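Local atomic coordinates of quinoline 2-oxidoreductase large subunit (Pseudomonas putida, PDB entry 1T3Q), a protein that carries the molybdenum and molybdopterin cytosine dinucleotide cofactor of a bacterial hydroxylase that oxidises quinoline at its carbon 2. Residues Glu5-Lys10 / Leu733-Ile738; Glu511-Gln516 / Thr668-Met673; Ala544-Gly549 / Met741-Met746. All coordinates share one frame; numbering follows the deposited sequence.

Contact 1 of 3, residues Glu5-Lys10 / Leu733-Ile738; sequences EVVALK and LVPGGI
A single water is gripped from both segments, giving a proton to Val7 O at 2.8 Å and accepting one from Gly736 N at 2.9 Å. It bridges the extended start of the chain to a type II beta turn spanning Val734 to Gly737 and closed by Gly737 N on Val734 O. Pro735 and Gly736 suit the two central places of such a turn: the proline ring fixes phi at the first, and glycine readily accepts the positive phi, 74°, of the second. The rest of the contact is apolar. The ring of Pro735 meets three residues in turn, its CB lying 3.8 Å from Val7 CG2 and 3.9 Å from Leu9 CD2, while its CD faces Val6 CG1. With its CG held between the backbone N and the carbonyl carbon (chi1 62°), the Leu9 side chain crosses that of Pro735 at about a right angle; CD2 touches the ring, and both methyls approach the Gly736 backbone. Helix 549-576 packs against both segments, Ser562 touching Val7 and Ala554 touching Pro735, and Ile738 at the far end of 733-738 belongs to the cofactor pocket. The branched side chain of Val6 straddles the backbone leading into the turn, CG1 resting 3.6 Å from Pro735 N and CG2 3.3 Å from Leu733 O, a carbonyl that is hydrogen-bonded to the hydroxyl of Tyr630.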
loop_
_atom_site.group_PDB
_atom_site.type_symbol
_atom_site.label_atom_id
_atom_site.label_comp_id
_atom_site.label_asym_id
_atom_site.label_seq_id
_atom_site.Cartn_x
_atom_site.Cartn_y
_atom_site.Cartn_z
ATOM N N GLU B 5 -33.348 13.382 0.530
ATOM C CA GLU B 5 -32.991 14.657 1.141
ATOM C C GLU B 5 -32.068 15.543 0.315
ATOM O O GLU B 5 -31.048 15.087 -0.207
ATOM C CB GLU B 5 -32.348 14.429 2.515
ATOM C CG GLU B 5 -32.139 15.721 3.295
ATOM C CD GLU B 5 -31.300 15.544 4.548
ATOM O OE1 GLU B 5 -31.299 16.473 5.385
ATOM O OE2 GLU B 5 -30.633 14.492 4.697
ATOM N N VAL B 6 -32.431 16.820 0.219
ATOM C CA VAL B 6 -31.641 17.807 -0.508
ATOM C C VAL B 6 -31.161 18.803 0.538
ATOM O O VAL B 6 -31.911 19.680 0.955
ATOM C CB VAL B 6 -32.496 18.557 -1.555
ATOM C CG1 VAL B 6 -31.636 19.562 -2.315
ATOM C CG2 VAL B 6 -33.136 17.563 -2.507
ATOM N N VAL B 7 -29.915 18.663 0.974
ATOM C CA VAL B 7 -29.383 19.555 1.992
ATOM C C VAL B 7 -29.206 20.964 1.456
ATOM O O VAL B 7 -28.994 21.166 0.261
ATOM C CB VAL B 7 -28.035 19.041 2.534
ATOM C CG1 VAL B 7 -28.214 17.629 3.094
ATOM C CG2 VAL B 7 -26.991 19.053 1.433
ATOM N N ALA B 8 -29.301 21.938 2.353
ATOM C CA ALA B 8 -29.159 23.334 1.974
ATOM C C ALA B 8 -27.708 23.764 2.118
ATOM O O ALA B 8 -27.011 23.317 3.025
ATOM C CB ALA B 8 -30.046 24.201 2.850
ATOM N N LEU B 9 -27.257 24.634 1.218
ATOM C CA LEU B 9 -25.889 25.126 1.263
ATOM C C LEU B 9 -25.785 26.497 0.619
ATOM O O LEU B 9 -26.592 26.858 -0.234
ATOM C CB LEU B 9 -24.945 24.147 0.543
ATOM C CG LEU B 9 -25.144 23.876 -0.958
ATOM C CD1 LEU B 9 -24.551 25.011 -1.785
ATOM C CD2 LEU B 9 -24.460 22.565 -1.339
ATOM N N LYS B 10 -24.796 27.268 1.047
ATOM C CA LYS B 10 -24.571 28.577 0.460
ATOM C C LYS B 10 -23.377 28.408 -0.468
ATOM O O LYS B 10 -22.303 27.984 -0.035
ATOM C CB LYS B 10 -24.250 29.624 1.531
ATOM C CG LYS B 10 -24.007 31.003 0.937
ATOM C CD LYS B 10 -23.808 32.070 1.995
ATOM C CE LYS B 10 -23.673 33.438 1.337
ATOM N NZ LYS B 10 -23.509 34.533 2.333
ATOM N N LEU B 733 -33.801 19.297 -6.790
ATOM C CA LEU B 733 -33.619 17.956 -6.240
ATOM C C LEU B 733 -32.179 17.597 -5.885
ATOM O O LEU B 733 -31.911 16.493 -5.417
ATOM C CB LEU B 733 -34.144 16.932 -7.242
ATOM C CG LEU B 733 -35.491 17.275 -7.881
ATOM C CD1 LEU B 733 -35.896 16.150 -8.815
ATOM C CD2 LEU B 733 -36.545 17.476 -6.794
ATOM N N VAL B 734 -31.260 18.529 -6.104
ATOM C CA VAL B 734 -29.850 18.285 -5.831
ATOM C C VAL B 734 -29.270 19.482 -5.081
ATOM O O VAL B 734 -29.577 20.626 -5.411
ATOM C CB VAL B 734 -29.081 18.100 -7.162
ATOM C CG1 VAL B 734 -27.645 17.681 -6.894
ATOM C CG2 VAL B 734 -29.795 17.068 -8.040
ATOM N N PRO B 735 -28.443 19.241 -4.049
ATOM C CA PRO B 735 -27.888 20.395 -3.340
ATOM C C PRO B 735 -27.139 21.331 -4.281
ATOM O O PRO B 735 -26.473 20.889 -5.214
ATOM C CB PRO B 735 -26.984 19.768 -2.266
ATOM C CG PRO B 735 -26.876 18.310 -2.638
ATOM C CD PRO B 735 -28.168 17.989 -3.326
ATOM N N GLY B 736 -27.279 22.632 -4.044
ATOM C CA GLY B 736 -26.614 23.612 -4.880
ATOM C C GLY B 736 -27.234 23.770 -6.257
ATOM O O GLY B 736 -26.774 24.592 -7.041
ATOM N N GLY B 737 -28.271 22.986 -6.557
ATOM C CA GLY B 737 -28.925 23.078 -7.856
ATOM C C GLY B 737 -28.165 22.388 -8.976
ATOM O O GLY B 737 -28.483 22.543 -10.157
ATOM N N ILE B 738 -27.165 21.608 -8.589
ATOM C CA ILE B 738 -26.309 20.872 -9.518
ATOM C C ILE B 738 -26.991 19.802 -10.380
ATOM O O ILE B 738 -27.794 19.016 -9.884
ATOM C CB ILE B 738 -25.167 20.183 -8.728
ATOM C CG1 ILE B 738 -24.243 21.244 -8.118
ATOM C CG2 ILE B 738 -24.395 19.214 -9.630
ATOM C CD1 ILE B 738 -23.377 20.725 -6.981
HETATM O O HOH W 1 -29.006 23.051 -1.790
#

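Contact 2 of 3, residues Glu511-Gln516 / Thr668-Met673; sequences ETTLAQ and TMINPM. With MCN (pterin cytosine dinucleotide), chain N.
Asn671 swings its amide back against the helix because CG stands opposite the backbone N (chi1 -168°), and Gln516 comes to meet it with CG opposite the carbonyl carbon and a fully extended chain beyond. The result is a nearly straight hydrogen bond from Asn671 ND2 to Gln516 OE1, 3.1 Å long with an angle of 169° at the hydrogen. The two amide planes stand almost perpendicular, 89° apart; the acceptor lies in the plane of the Asn671 amide, whereas the donor is tilted from the carbonyl plane of Gln516. Both amides have further partners: Asn671 ND2 also reaches Val18 O, and Gln516 NE2 is hydrogen-bonded to Thr16 O and Ser13 O. Asn671 OD1, at the N-cap of helix 672-692, takes the N-H of Ile674, a role suited to its short side chain. Beside the amides, Thr513 CG2 packs 3.7 Å from Asn671 CB, and Thr513 OG1 lies 2.7 Å from the ribose O2' of the cofactor. Beta-branched Ile670 serves two neighbours at once: CG2 rests 3.8 Å from Thr513 CB, CD1 lies above the N3-C2 side of the cytosine, and CG1 lies off its rim, 3.6 Å from N3. Three backbone groups of 668-673 read the base edge. Its N4 donates to Thr668 O at 2.9 Å, its N3 accepts from Ile670 N at 3.1 Å, and its O2 accepts from Asn671 N at 3.1 Å. This acceptor-donor-donor pattern imitates guanine in a Watson-Crick pair, marking the cytosine-binding end of a molybdopterin cytosine dinucleotide site.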
loop_
_atom_site.group_PDB
_atom_site.type_symbol
_atom_site.label_atom_id
_atom_site.label_comp_id
_atom_site.label_asym_id
_atom_site.label_seq_id
_atom_site.Cartn_x
_atom_site.Cartn_y
_atom_site.Cartn_z
ATOM N N GLU B 511 -11.841 14.713 -7.528
ATOM C CA GLU B 511 -10.928 15.033 -6.450
ATOM C C GLU B 511 -10.961 16.526 -6.128
ATOM O O GLU B 511 -10.704 16.939 -4.996
ATOM C CB GLU B 511 -9.525 14.577 -6.854
ATOM C CG GLU B 511 -8.446 14.782 -5.828
ATOM C CD GLU B 511 -7.175 14.031 -6.199
ATOM O OE1 GLU B 511 -6.104 14.380 -5.668
ATOM O OE2 GLU B 511 -7.255 13.086 -7.019
ATOM N N THR B 512 -11.299 17.332 -7.124
ATOM C CA THR B 512 -11.373 18.773 -6.930
ATOM C C THR B 512 -12.813 19.243 -6.712
ATOM O O THR B 512 -13.110 19.906 -5.721
ATOM C CB THR B 512 -10.762 19.519 -8.144
ATOM O OG1 THR B 512 -9.361 19.219 -8.231
ATOM C CG2 THR B 512 -10.947 21.023 -8.007
ATOM N N THR B 513 -13.710 18.880 -7.619
ATOM C CA THR B 513 -15.095 19.322 -7.507
ATOM C C THR B 513 -15.861 18.816 -6.286
ATOM O O THR B 513 -16.692 19.539 -5.738
ATOM C CB THR B 513 -15.890 18.989 -8.786
ATOM O OG1 THR B 513 -15.754 17.598 -9.103
ATOM C CG2 THR B 513 -15.379 19.826 -9.949
ATOM N N LEU B 514 -15.597 17.589 -5.849
ATOM C CA LEU B 514 -16.302 17.087 -4.677
ATOM C C LEU B 514 -15.841 17.857 -3.439
ATOM O O LEU B 514 -16.603 18.037 -2.491
ATOM C CB LEU B 514 -16.064 15.577 -4.495
ATOM C CG LEU B 514 -16.620 14.681 -5.611
ATOM C CD1 LEU B 514 -16.350 13.212 -5.274
ATOM C CD2 LEU B 514 -18.122 14.924 -5.781
ATOM N N ALA B 515 -14.593 18.320 -3.451
ATOM C CA ALA B 515 -14.067 19.078 -2.323
ATOM C C ALA B 515 -14.777 20.427 -2.269
ATOM O O ALA B 515 -15.061 20.940 -1.189
ATOM C CB ALA B 515 -12.554 19.289 -2.474
ATOM N N GLN B 516 -15.036 20.998 -3.444
ATOM C CA GLN B 516 -15.721 22.282 -3.547
ATOM C C GLN B 516 -17.117 22.176 -2.941
ATOM O O GLN B 516 -17.587 23.094 -2.268
ATOM C CB GLN B 516 -15.820 22.712 -5.014
ATOM C CG GLN B 516 -14.485 23.129 -5.624
ATOM C CD GLN B 516 -14.617 23.554 -7.074
ATOM O OE1 GLN B 516 -14.333 22.782 -7.986
ATOM N NE2 GLN B 516 -15.065 24.789 -7.293
ATOM N N THR B 668 -26.510 24.372 -11.816
ATOM C CA THR B 668 -25.385 25.064 -11.203
ATOM C C THR B 668 -24.070 24.355 -11.522
ATOM O O THR B 668 -23.910 23.178 -11.216
ATOM C CB THR B 668 -25.544 25.116 -9.667
ATOM O OG1 THR B 668 -26.713 25.875 -9.337
ATOM C CG2 THR B 668 -24.321 25.759 -9.014
ATOM N N MET B 669 -23.137 25.070 -12.146
ATOM C CA MET B 669 -21.829 24.494 -12.459
ATOM C C MET B 669 -20.957 24.555 -11.212
ATOM O O MET B 669 -20.856 25.603 -10.572
ATOM C CB MET B 669 -21.127 25.280 -13.567
ATOM C CG MET B 669 -21.780 25.226 -14.930
ATOM S SD MET B 669 -20.761 26.093 -16.144
ATOM C CE MET B 669 -21.227 27.785 -15.828
ATOM N N ILE B 670 -20.320 23.440 -10.867
ATOM C CA ILE B 670 -19.440 23.410 -9.704
ATOM C C ILE B 670 -18.129 24.096 -10.080
ATOM O O ILE B 670 -17.621 24.946 -9.349
ATOM C CB ILE B 670 -19.110 21.964 -9.283
ATOM C CG1 ILE B 670 -20.396 21.204 -8.948
ATOM C CG2 ILE B 670 -18.165 21.965 -8.082
ATOM C CD1 ILE B 670 -20.163 19.712 -8.751
ATOM N N ASN B 671 -17.605 23.727 -11.244
ATOM C CA ASN B 671 -16.339 24.248 -11.734
ATOM C C ASN B 671 -16.474 24.478 -13.238
ATOM O O ASN B 671 -16.310 23.553 -14.035
ATOM C CB ASN B 671 -15.238 23.219 -11.433
ATOM C CG ASN B 671 -13.845 23.769 -11.637
ATOM O OD1 ASN B 671 -13.502 24.217 -12.727
ATOM N ND2 ASN B 671 -13.028 23.729 -10.583
ATOM N N PRO B 672 -16.793 25.720 -13.646
ATOM C CA PRO B 672 -16.956 26.058 -15.063
ATOM C C PRO B 672 -15.807 25.577 -15.947
ATOM O O PRO B 672 -16.033 25.086 -17.049
ATOM C CB PRO B 672 -17.094 27.578 -15.039
ATOM C CG PRO B 672 -17.788 27.820 -13.727
ATOM C CD PRO B 672 -17.024 26.903 -12.795
ATOM N N MET B 673 -14.577 25.727 -15.468
ATOM C CA MET B 673 -13.406 25.288 -16.221
ATOM C C MET B 673 -13.497 23.786 -16.532
ATOM O O MET B 673 -13.307 23.355 -17.670
ATOM C CB MET B 673 -12.139 25.557 -15.412
ATOM C CG MET B 673 -10.854 25.137 -16.112
ATOM S SD MET B 673 -9.397 25.401 -15.072
ATOM C CE MET B 673 -9.570 23.998 -13.933
HETATM N N1 MCN N . -19.343 19.080 -13.224
HETATM C C2 MCN N . -19.389 20.370 -12.603
HETATM N N3 MCN N . -20.676 20.871 -12.478
HETATM C C4 MCN N . -21.852 20.254 -12.893
HETATM C C5 MCN N . -21.742 18.938 -13.534
HETATM C C6 MCN N . -20.505 18.361 -13.693
HETATM O O2 MCN N . -18.375 20.938 -12.264
HETATM N N4 MCN N . -23.026 20.823 -12.715
HETATM C "C1'" MCN N . -17.902 18.458 -13.348
HETATM C C2D MCN N . -17.604 17.422 -12.171
HETATM O "O2'" MCN N . -16.180 17.475 -11.805
HETATM C "C3'" MCN N . -18.062 16.100 -12.750
HETATM C C4D MCN N . -17.688 16.170 -14.211
HETATM O O4D MCN N . -17.707 17.648 -14.542
HETATM O "O3'" MCN N . -17.376 14.993 -12.067
HETATM C "C5'" MCN N . -18.516 15.262 -15.164
HETATM O "O5'" MCN N . -19.863 15.548 -14.880
HETATM P PA MCN N . -20.946 14.476 -14.466
HETATM O O1A MCN N . -21.256 14.736 -13.024
HETATM O O2A MCN N . -22.012 14.590 -15.542
HETATM O O3A MCN N . -20.473 12.932 -14.669
HETATM P PB MCN N . -19.479 12.014 -13.814
HETATM O O1B MCN N . -20.286 10.868 -13.295
HETATM O O2B MCN N . -18.706 12.826 -12.817
HETATM O O3B MCN N . -18.419 11.502 -14.904
HETATM C C10 MCN N . -18.715 10.413 -15.741
HETATM C "C9'" MCN N . -18.993 10.999 -17.087
HETATM C "C8'" MCN N . -19.232 9.777 -18.006
HETATM S "S8'" MCN N . -20.640 8.764 -17.578
HETATM C "C7'" MCN N . -18.509 9.445 -19.078
HETATM S "S7'" MCN N . -18.789 8.019 -20.115
HETATM C "C6'" MCN N . -17.263 10.331 -19.420
HETATM C C7 MCN N . -17.446 11.734 -18.908
HETATM O "O9'" MCN N . -17.760 11.739 -17.525
HETATM N "N5'" MCN N . -16.060 9.540 -18.928
HETATM C C4A MCN N . -14.931 10.449 -18.853
HETATM N "N8'" MCN N . -16.187 12.531 -19.100
HETATM C C4B MCN N . -14.940 11.851 -18.977
HETATM N "N1'" MCN N . -13.810 12.703 -18.894
HETATM C "C2'" MCN N . -12.634 12.068 -18.678
HETATM N "N2'" MCN N . -11.525 12.835 -18.605
HETATM N "N3'" MCN N . -12.530 10.701 -18.512
HETATM C "C4'" MCN N . -13.636 9.773 -18.568
HETATM O "O4'" MCN N . -13.460 8.589 -18.412
#

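Contact 3 of 3, residues Ala544-Gly549 / Met741-Met746; sequences AYASRG and MGESAM. With MCN (pterin cytosine dinucleotide), chain N; SMO (dioxosulfidomolybdenum(VI) ion), chain O.
Ser547, which like Ala546 has positive phi, sits in a tight loop that meets the type I turn from Met741 to Ser744, its CA coming 4.9 Å from Gly742 CA. The serine side chain joins the two: with its OG opposite the carbonyl carbon (chi1 -54°), that oxygen accepts from Glu743 N at 3.0 Å, with an angle of 157° at the hydrogen. The same OG lies 3.1 Å from Glu743 OE1 and is hydrogen-bonded to Glu465, so the hydroxyl accepts from the turn while its single proton has acceptors in both glutamates. The side chain of Glu743, extended beyond CG, reaches past Ser547 to the metal centre, where its OE2 stands 3.1 Å from OM2 of the molybdenum group; Gly372 N holds OE2 from outside. From the other segment Ala546 N donates to OM2 at 2.9 Å. The molybdenum itself is bound by the two dithiolene sulfurs of the pterin, S7' and S8'. Further along, Met741 N and Gly742 N both grip phosphate oxygen O2A, the second at 2.6 Å, while Gly549 N holds O1B at 2.7 Å. Glycine suits both positions, since a CB on either would run into the cofactor. These N-H groups probably help to stabilise the negative diphosphate charge; Ser547 OG to Glu743 N and Gly372 N to OE2 help place the Glu743 side chain beside OM2, which Ala546 N binds.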
loop_
_atom_site.group_PDB
_atom_site.type_symbol
_atom_site.label_atom_id
_atom_site.label_comp_id
_atom_site.label_asym_id
_atom_site.label_seq_id
_atom_site.Cartn_x
_atom_site.Cartn_y
_atom_site.Cartn_z
ATOM N N ALA B 544 -19.178 6.189 -10.927
ATOM C CA ALA B 544 -19.399 7.269 -11.879
ATOM C C ALA B 544 -19.786 6.740 -13.258
ATOM O O ALA B 544 -19.033 5.997 -13.893
ATOM C CB ALA B 544 -18.147 8.133 -11.986
ATOM N N TYR B 545 -20.972 7.130 -13.705
ATOM C CA TYR B 545 -21.500 6.731 -15.003
ATOM C C TYR B 545 -22.801 7.503 -15.192
ATOM O O TYR B 545 -23.294 8.116 -14.252
ATOM C CB TYR B 545 -21.754 5.216 -15.039
ATOM C CG TYR B 545 -22.817 4.734 -14.078
ATOM C CD1 TYR B 545 -24.173 4.877 -14.376
ATOM C CD2 TYR B 545 -22.468 4.160 -12.857
ATOM C CE1 TYR B 545 -25.158 4.462 -13.479
ATOM C CE2 TYR B 545 -23.444 3.742 -11.954
ATOM C CZ TYR B 545 -24.786 3.898 -12.270
ATOM O OH TYR B 545 -25.756 3.504 -11.375
ATOM N N ALA B 546 -23.334 7.498 -16.408
ATOM C CA ALA B 546 -24.583 8.186 -16.707
ATOM C C ALA B 546 -24.650 9.630 -16.191
ATOM O O ALA B 546 -25.703 10.075 -15.721
ATOM C CB ALA B 546 -25.753 7.384 -16.147
ATOM N N SER B 547 -23.539 10.355 -16.282
ATOM C CA SER B 547 -23.480 11.750 -15.831
ATOM C C SER B 547 -24.113 11.906 -14.452
ATOM O O SER B 547 -24.989 12.760 -14.255
ATOM C CB SER B 547 -24.219 12.652 -16.823
ATOM O OG SER B 547 -23.741 12.472 -18.145
ATOM N N ARG B 548 -23.657 11.103 -13.493
ATOM C CA ARG B 548 -24.221 11.115 -12.148
ATOM C C ARG B 548 -23.282 11.545 -11.028
ATOM O O ARG B 548 -23.732 11.795 -9.916
ATOM C CB ARG B 548 -24.739 9.720 -11.808
ATOM C CG ARG B 548 -23.616 8.733 -11.465
ATOM C CD ARG B 548 -24.079 7.285 -11.611
ATOM N NE ARG B 548 -25.214 6.982 -10.748
ATOM C CZ ARG B 548 -25.117 6.581 -9.486
ATOM N NH1 ARG B 548 -23.927 6.419 -8.919
ATOM N NH2 ARG B 548 -26.217 6.352 -8.781
ATOM N N GLY B 549 -21.986 11.611 -11.313
ATOM C CA GLY B 549 -21.018 11.969 -10.294
ATOM C C GLY B 549 -21.275 13.251 -9.529
ATOM O O GLY B 549 -21.336 13.238 -8.299
ATOM N N MET B 741 -23.639 16.468 -16.705
ATOM C CA MET B 741 -23.388 16.853 -18.098
ATOM C C MET B 741 -22.251 16.083 -18.771
ATOM O O MET B 741 -21.990 16.266 -19.958
ATOM C CB MET B 741 -23.123 18.370 -18.202
ATOM C CG MET B 741 -21.955 18.912 -17.367
ATOM S SD MET B 741 -20.301 18.416 -17.924
ATOM C CE MET B 741 -20.312 18.986 -19.603
ATOM N N GLY B 742 -21.590 15.213 -18.021
ATOM C CA GLY B 742 -20.482 14.446 -18.575
ATOM C C GLY B 742 -20.674 13.890 -19.978
ATOM O O GLY B 742 -19.776 13.977 -20.814
ATOM N N GLU B 743 -21.843 13.324 -20.252
ATOM C CA GLU B 743 -22.119 12.737 -21.559
ATOM C C GLU B 743 -22.739 13.664 -22.586
ATOM O O GLU B 743 -22.810 13.313 -23.763
ATOM C CB GLU B 743 -23.060 11.545 -21.402
ATOM C CG GLU B 743 -22.528 10.413 -20.563
ATOM C CD GLU B 743 -23.621 9.423 -20.235
ATOM O OE1 GLU B 743 -24.430 9.721 -19.330
ATOM O OE2 GLU B 743 -23.690 8.367 -20.898
ATOM N N SER B 744 -23.185 14.838 -22.146
ATOM C CA SER B 744 -23.870 15.791 -23.019
ATOM C C SER B 744 -23.387 15.928 -24.461
ATOM O O SER B 744 -24.174 15.761 -25.393
ATOM C CB SER B 744 -23.908 17.180 -22.364
ATOM O OG SER B 744 -22.609 17.734 -22.231
ATOM N N ALA B 745 -22.105 16.224 -24.654
ATOM C CA ALA B 745 -21.578 16.409 -25.997
ATOM C C ALA B 745 -21.616 15.154 -26.866
ATOM O O ALA B 745 -21.752 15.255 -28.081
ATOM C CB ALA B 745 -20.151 16.957 -25.928
ATOM N N MET B 746 -21.482 13.978 -26.261
ATOM C CA MET B 746 -21.509 12.746 -27.050
ATOM C C MET B 746 -22.929 12.292 -27.347
ATOM O O MET B 746 -23.151 11.351 -28.112
ATOM C CB MET B 746 -20.724 11.627 -26.358
ATOM C CG MET B 746 -19.299 11.465 -26.904
ATOM S SD MET B 746 -19.254 11.159 -28.703
ATOM C CE MET B 746 -19.790 9.435 -28.748
HETATM N N1 MCN N . -19.343 19.080 -13.224
HETATM C C2 MCN N . -19.389 20.370 -12.603
HETATM N N3 MCN N . -20.676 20.871 -12.478
HETATM C C4 MCN N . -21.852 20.254 -12.893
HETATM C C5 MCN N . -21.742 18.938 -13.534
HETATM C C6 MCN N . -20.505 18.361 -13.693
HETATM O O2 MCN N . -18.375 20.938 -12.264
HETATM N N4 MCN N . -23.026 20.823 -12.715
HETATM C "C1'" MCN N . -17.902 18.458 -13.348
HETATM C C2D MCN N . -17.604 17.422 -12.171
HETATM O "O2'" MCN N . -16.180 17.475 -11.805
HETATM C "C3'" MCN N . -18.062 16.100 -12.750
HETATM C C4D MCN N . -17.688 16.170 -14.211
HETATM O O4D MCN N . -17.707 17.648 -14.542
HETATM O "O3'" MCN N . -17.376 14.993 -12.067
HETATM C "C5'" MCN N . -18.516 15.262 -15.164
HETATM O "O5'" MCN N . -19.863 15.548 -14.880
HETATM P PA MCN N . -20.946 14.476 -14.466
HETATM O O1A MCN N . -21.256 14.736 -13.024
HETATM O O2A MCN N . -22.012 14.590 -15.542
HETATM O O3A MCN N . -20.473 12.932 -14.669
HETATM P PB MCN N . -19.479 12.014 -13.814
HETATM O O1B MCN N . -20.286 10.868 -13.295
HETATM O O2B MCN N . -18.706 12.826 -12.817
HETATM O O3B MCN N . -18.419 11.502 -14.904
HETATM C C10 MCN N . -18.715 10.413 -15.741
HETATM C "C9'" MCN N . -18.993 10.999 -17.087
HETATM C "C8'" MCN N . -19.232 9.777 -18.006
HETATM S "S8'" MCN N . -20.640 8.764 -17.578
HETATM C "C7'" MCN N . -18.509 9.445 -19.078
HETATM S "S7'" MCN N . -18.789 8.019 -20.115
HETATM C "C6'" MCN N . -17.263 10.331 -19.420
HETATM C C7 MCN N . -17.446 11.734 -18.908
HETATM O "O9'" MCN N . -17.760 11.739 -17.525
HETATM N "N5'" MCN N . -16.060 9.540 -18.928
HETATM C C4A MCN N . -14.931 10.449 -18.853
HETATM N "N8'" MCN N . -16.187 12.531 -19.100
HETATM C C4B MCN N . -14.940 11.851 -18.977
HETATM N "N1'" MCN N . -13.810 12.703 -18.894
HETATM C "C2'" MCN N . -12.634 12.068 -18.678
HETATM N "N2'" MCN N . -11.525 12.835 -18.605
HETATM N "N3'" MCN N . -12.530 10.701 -18.512
HETATM C "C4'" MCN N . -13.636 9.773 -18.568
HETATM O "O4'" MCN N . -13.460 8.589 -18.412
HETATM S S SMO O . -20.882 5.650 -20.762
HETATM MO MO SMO O . -20.574 6.789 -18.983
HETATM O OM2 SMO O . -22.275 6.439 -18.884
HETATM O OM1 SMO O . -19.708 5.685 -18.036
#

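In the fold
The six segments come in the order 5-10, 511-516, 544-549, 668-673, 733-738 and 741-746, so contact 3 crosses both others along the chain, while contact 2 falls between the two halves of contact 1. Centres lie about 14 Å apart for contacts 1 and 2 and for 2 and 3, and about 19 Å for 1 and 3. Contacts 1 and 2 touch through Ile738 CD1 and Ile670 CG1, 3.6 Å apart. Helix 549-576 is common ground: contact 3 holds its first residue, and side chains of both others pack on it. Contacts 2 and 3 hold the cytosine and the diphosphate-molybdenum parts of one cofactor, with contact 1 adjoining the cytosine end through Ile738.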